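Local structure of NAD-dependent epimerase/dehydratase (Methylobacillus flagellatus KT, 3GPI) at residues A[215-226]-A[261-271]. The protein is of unknown function but belongs to the NAD-dependent epimerase/dehydratase family, so it probably binds a dinucleotide cofactor in a Rossmann-type domain. Numbering follows the deposited sequence.
Sequences NQPLPVHDLLRW and LIYPDYVSGYG. With EDO (1,2-ethanediol), chain B.
Y266 drives the edge of its ring against the indole face of W226, a T-shaped stack joining helices 220-230 and 266-277 in the C-terminal part of what is probably an extended-SDR (Rossmann-type) fold. The evidence is a 4.9 Å separation between the Y266 ring centroid and that of the W226 five-membered ring, with planes 80° apart; Y266 CE1 does the touching, 3.6 Å from W226 CG. With CG anti to the backbone N (chi1 -174°) and the indole turned roughly perpendicular by chi2, the six-membered ring of W226 extends toward V267 and Y270, CZ3 meeting Y270 CB at 3.8 Å. L218 approaches the Y266 ring at about a right angle and sets CD1 over one face, 3.7 Å from the centroid and close to the ring normal, a CH-pi contact; V267 CG2, from the next residue of the same helix, lies over the opposite face, so the ring has an aliphatic carbon on both faces, each offset toward the rim. L223 CD1 touches both tyrosines, 3.7 Å from Y266 CD1 and, more loosely, Y270 CE2.

Ahead of both helices, N215 N donates to P264 O at 3.0 Å, with an N-H...O angle of 161°. D265, the N-cap of helix 266-277, turns OD1 to V267 N and S268 N in weak capping bonds, while OD2 accepts a hydrogen bond from a water that in turn accepts from N215 ND2. A second water receives a weak bond from Y266 N and donates to Q216 O at 2.7 Å.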
loop_
_atom_site.group_PDB
_atom_site.type_symbol
_atom_site.label_atom_id
_atom_site.label_comp_id
_atom_site.label_asym_id
_atom_site.label_seq_id
_atom_site.Cartn_x
_atom_site.Cartn_y
_atom_site.Cartn_z
ATOM N N ASN A 215 -13.059 4.584 2.953
ATOM C CA ASN A 215 -14.432 4.850 2.517
ATOM C C ASN A 215 -14.683 6.232 1.933
ATOM O O ASN A 215 -15.772 6.443 1.343
ATOM C CB ASN A 215 -15.383 4.719 3.716
ATOM C CG ASN A 215 -15.493 3.318 4.253
ATOM O OD1 ASN A 215 -15.268 2.326 3.594
ATOM N ND2 ASN A 215 -15.921 3.263 5.493
ATOM N N GLN A 216 -13.753 7.187 2.088
ATOM C CA GLN A 216 -14.111 8.583 1.769
ATOM C C GLN A 216 -13.038 9.324 1.007
ATOM O O GLN A 216 -12.241 10.023 1.609
ATOM C CB GLN A 216 -14.461 9.367 3.043
ATOM C CG GLN A 216 -15.770 8.893 3.734
ATOM C CD GLN A 216 -16.270 9.863 4.786
ATOM O OE1 GLN A 216 -16.330 11.058 4.565
ATOM N NE2 GLN A 216 -16.641 9.342 5.968
ATOM N N PRO A 217 -13.043 9.226 -0.316
ATOM C CA PRO A 217 -12.216 10.146 -1.092
ATOM C C PRO A 217 -12.728 11.569 -0.849
ATOM O O PRO A 217 -13.906 11.797 -0.613
ATOM C CB PRO A 217 -12.467 9.727 -2.547
ATOM C CG PRO A 217 -13.485 8.645 -2.536
ATOM C CD PRO A 217 -13.926 8.385 -1.144
ATOM N N LEU A 218 -11.835 12.538 -0.951
ATOM C CA LEU A 218 -12.297 13.925 -0.855
ATOM C C LEU A 218 -11.371 14.820 -1.635
ATOM O O LEU A 218 -10.215 14.479 -1.890
ATOM C CB LEU A 218 -12.484 14.442 0.606
ATOM C CG LEU A 218 -11.213 14.749 1.411
ATOM C CD1 LEU A 218 -11.607 15.296 2.831
ATOM C CD2 LEU A 218 -10.363 13.505 1.594
ATOM N N PRO A 219 -11.880 15.987 -2.021
ATOM C CA PRO A 219 -11.022 16.937 -2.705
ATOM C C PRO A 219 -9.912 17.405 -1.765
ATOM O O PRO A 219 -10.158 17.580 -0.555
ATOM C CB PRO A 219 -11.978 18.111 -2.998
ATOM C CG PRO A 219 -13.342 17.503 -3.033
ATOM C CD PRO A 219 -13.262 16.467 -1.912
ATOM N N VAL A 220 -8.727 17.627 -2.313
ATOM C CA VAL A 220 -7.545 17.907 -1.489
ATOM C C VAL A 220 -7.762 19.163 -0.610
ATOM O O VAL A 220 -7.317 19.219 0.518
ATOM C CB VAL A 220 -6.242 17.975 -2.338
ATOM C CG1 VAL A 220 -6.219 19.208 -3.277
ATOM C CG2 VAL A 220 -5.007 17.904 -1.477
ATOM N N HIS A 221 -8.463 20.162 -1.131
ATOM C CA HIS A 221 -8.701 21.350 -0.321
ATOM C C HIS A 221 -9.601 21.103 0.858
ATOM O O HIS A 221 -9.446 21.743 1.879
ATOM C CB HIS A 221 -9.237 22.528 -1.184
ATOM C CG HIS A 221 -8.154 23.249 -1.926
ATOM N ND1 HIS A 221 -7.705 24.492 -1.532
ATOM C CD2 HIS A 221 -7.413 22.894 -3.010
ATOM C CE1 HIS A 221 -6.734 24.869 -2.348
ATOM N NE2 HIS A 221 -6.539 23.926 -3.251
ATOM N N ASP A 222 -10.538 20.168 0.733
ATOM C CA ASP A 222 -11.347 19.855 1.895
ATOM C C ASP A 222 -10.515 19.174 2.976
ATOM O O ASP A 222 -10.699 19.436 4.164
ATOM C CB ASP A 222 -12.523 18.950 1.524
ATOM C CG ASP A 222 -13.615 19.670 0.741
ATOM O OD1 ASP A 222 -13.575 20.911 0.612
ATOM O OD2 ASP A 222 -14.493 18.941 0.259
ATOM N N LEU A 223 -9.594 18.309 2.585
ATOM C CA LEU A 223 -8.735 17.647 3.555
ATOM C C LEU A 223 -7.798 18.664 4.205
ATOM O O LEU A 223 -7.660 18.670 5.421
ATOM C CB LEU A 223 -7.929 16.546 2.849
ATOM C CG LEU A 223 -6.935 15.838 3.756
ATOM C CD1 LEU A 223 -7.608 15.161 4.978
ATOM C CD2 LEU A 223 -6.151 14.796 2.995
ATOM N N LEU A 224 -7.201 19.529 3.393
ATOM C CA LEU A 224 -6.268 20.538 3.914
ATOM C C LEU A 224 -6.975 21.493 4.862
ATOM O O LEU A 224 -6.425 21.777 5.908
ATOM C CB LEU A 224 -5.583 21.265 2.769
ATOM C CG LEU A 224 -4.581 20.456 1.982
ATOM C CD1 LEU A 224 -4.295 21.178 0.653
ATOM C CD2 LEU A 224 -3.297 20.207 2.806
ATOM N N ARG A 225 -8.196 21.924 4.529
ATOM C CA ARG A 225 -8.915 22.815 5.442
ATOM C C ARG A 225 -9.296 22.108 6.728
ATOM O O ARG A 225 -9.227 22.717 7.778
ATOM C CB ARG A 225 -10.148 23.385 4.763
ATOM C CG ARG A 225 -9.822 24.457 3.743
ATOM C CD ARG A 225 -11.086 24.929 3.117
ATOM N NE ARG A 225 -10.842 26.077 2.269
ATOM C CZ ARG A 225 -11.767 27.005 2.045
ATOM N NH1 ARG A 225 -12.956 26.935 2.652
ATOM N NH2 ARG A 225 -11.472 28.010 1.231
ATOM N N TRP A 226 -9.701 20.831 6.647
ATOM C CA TRP A 226 -10.091 20.085 7.859
ATOM C C TRP A 226 -8.848 19.971 8.760
ATOM O O TRP A 226 -8.906 20.173 10.001
ATOM C CB TRP A 226 -10.607 18.688 7.402
ATOM C CG TRP A 226 -11.187 17.850 8.549
ATOM C CD1 TRP A 226 -12.507 17.777 8.910
ATOM C CD2 TRP A 226 -10.482 16.977 9.425
ATOM N NE1 TRP A 226 -12.658 16.921 9.962
ATOM C CE2 TRP A 226 -11.434 16.409 10.299
ATOM C CE3 TRP A 226 -9.145 16.594 9.544
ATOM C CZ2 TRP A 226 -11.084 15.487 11.300
ATOM C CZ3 TRP A 226 -8.788 15.667 10.533
ATOM C CH2 TRP A 226 -9.765 15.140 11.414
ATOM N N LEU A 261 -12.346 -1.872 8.451
ATOM C CA LEU A 261 -11.351 -0.820 8.561
ATOM C C LEU A 261 -11.157 -0.304 9.982
ATOM O O LEU A 261 -12.130 -0.005 10.700
ATOM C CB LEU A 261 -11.736 0.339 7.646
ATOM C CG LEU A 261 -11.609 0.079 6.143
ATOM C CD1 LEU A 261 -12.537 0.991 5.336
ATOM C CD2 LEU A 261 -10.154 0.163 5.622
ATOM N N ILE A 262 -9.899 -0.187 10.368
ATOM C CA ILE A 262 -9.536 0.446 11.643
ATOM C C ILE A 262 -9.835 1.946 11.554
ATOM O O ILE A 262 -10.342 2.540 12.502
ATOM C CB ILE A 262 -8.044 0.255 11.945
ATOM C CG1 ILE A 262 -7.700 -1.242 12.034
ATOM C CG2 ILE A 262 -7.624 0.964 13.259
ATOM C CD1 ILE A 262 -6.208 -1.495 11.979
ATOM N N TYR A 263 -9.498 2.554 10.412
ATOM C CA TYR A 263 -9.671 3.978 10.177
ATOM C C TYR A 263 -10.501 4.121 8.937
ATOM O O TYR A 263 -9.961 4.249 7.831
ATOM C CB TYR A 263 -8.314 4.661 9.988
ATOM C CG TYR A 263 -7.392 4.452 11.140
ATOM C CD1 TYR A 263 -7.577 5.171 12.331
ATOM C CD2 TYR A 263 -6.347 3.553 11.058
ATOM C CE1 TYR A 263 -6.714 4.993 13.407
ATOM C CE2 TYR A 263 -5.492 3.346 12.143
ATOM C CZ TYR A 263 -5.678 4.080 13.298
ATOM O OH TYR A 263 -4.797 3.853 14.340
ATOM N N PRO A 264 -11.831 4.089 9.088
ATOM C CA PRO A 264 -12.724 4.045 7.912
ATOM C C PRO A 264 -12.570 5.267 7.009
ATOM O O PRO A 264 -12.873 5.183 5.837
ATOM C CB PRO A 264 -14.129 3.918 8.520
ATOM C CG PRO A 264 -13.936 3.493 9.930
ATOM C CD PRO A 264 -12.566 3.926 10.363
ATOM N N ASP A 265 -12.125 6.398 7.558
ATOM C CA ASP A 265 -12.033 7.625 6.775
ATOM C C ASP A 265 -10.977 8.526 7.411
ATOM O O ASP A 265 -10.437 8.221 8.493
ATOM C CB ASP A 265 -13.402 8.303 6.711
ATOM C CG ASP A 265 -13.996 8.470 8.075
ATOM O OD1 ASP A 265 -13.358 9.128 8.896
ATOM O OD2 ASP A 265 -15.046 7.852 8.354
ATOM N N TYR A 266 -10.693 9.650 6.757
ATOM C CA TYR A 266 -9.637 10.562 7.164
ATOM C C TYR A 266 -9.886 11.170 8.557
ATOM O O TYR A 266 -8.936 11.520 9.248
ATOM C CB TYR A 266 -9.499 11.674 6.096
ATOM C CG TYR A 266 -10.678 12.642 6.119
ATOM C CD1 TYR A 266 -10.563 13.861 6.777
ATOM C CD2 TYR A 266 -11.879 12.341 5.459
ATOM C CE1 TYR A 266 -11.611 14.771 6.806
ATOM C CE2 TYR A 266 -12.961 13.240 5.493
ATOM C CZ TYR A 266 -12.794 14.460 6.142
ATOM O OH TYR A 266 -13.841 15.361 6.158
ATOM N N VAL A 267 -11.148 11.300 8.929
ATOM C CA VAL A 267 -11.496 11.867 10.260
ATOM C C VAL A 267 -10.913 10.995 11.376
ATOM O O VAL A 267 -10.258 11.506 12.300
ATOM C CB VAL A 267 -13.007 12.017 10.421
ATOM C CG1 VAL A 267 -13.408 12.436 11.840
ATOM C CG2 VAL A 267 -13.535 13.079 9.425
ATOM N N SER A 268 -11.089 9.677 11.246
ATOM C CA SER A 268 -10.540 8.707 12.191
ATOM C C SER A 268 -9.012 8.642 12.152
ATOM O O SER A 268 -8.315 8.706 13.178
ATOM C CB SER A 268 -11.126 7.327 11.872
ATOM O OG SER A 268 -12.522 7.378 12.070
ATOM N N GLY A 269 -8.463 8.470 10.948
ATOM C CA GLY A 269 -7.049 8.302 10.792
ATOM C C GLY A 269 -6.253 9.542 11.157
ATOM O O GLY A 269 -5.287 9.462 11.933
ATOM N N TYR A 270 -6.618 10.679 10.576
ATOM C CA TYR A 270 -5.902 11.889 10.934
ATOM C C TYR A 270 -6.216 12.336 12.352
ATOM O O TYR A 270 -5.331 12.866 13.012
ATOM C CB TYR A 270 -6.120 12.995 9.907
ATOM C CG TYR A 270 -5.290 12.809 8.670
ATOM C CD1 TYR A 270 -3.915 12.970 8.706
ATOM C CD2 TYR A 270 -5.871 12.449 7.461
ATOM C CE1 TYR A 270 -3.110 12.791 7.585
ATOM C CE2 TYR A 270 -5.080 12.276 6.303
ATOM C CZ TYR A 270 -3.712 12.446 6.374
ATOM O OH TYR A 270 -2.942 12.254 5.271
ATOM N N GLY A 271 -7.434 12.086 12.820
ATOM C CA GLY A 271 -7.706 12.284 14.280
ATOM C C GLY A 271 -6.663 11.556 15.154
ATOM O O GLY A 271 -6.056 12.153 16.077
HETATM C C1 EDO B . -3.396 11.546 1.911
HETATM O O1 EDO B . -4.184 11.475 3.051
HETATM C C2 EDO B . -4.433 11.768 0.863
HETATM O O2 EDO B . -4.180 13.058 0.379
HETATM O O HOH W 1 -16.477 6.126 6.676
HETATM O O HOH W 2 -10.729 9.500 3.838
#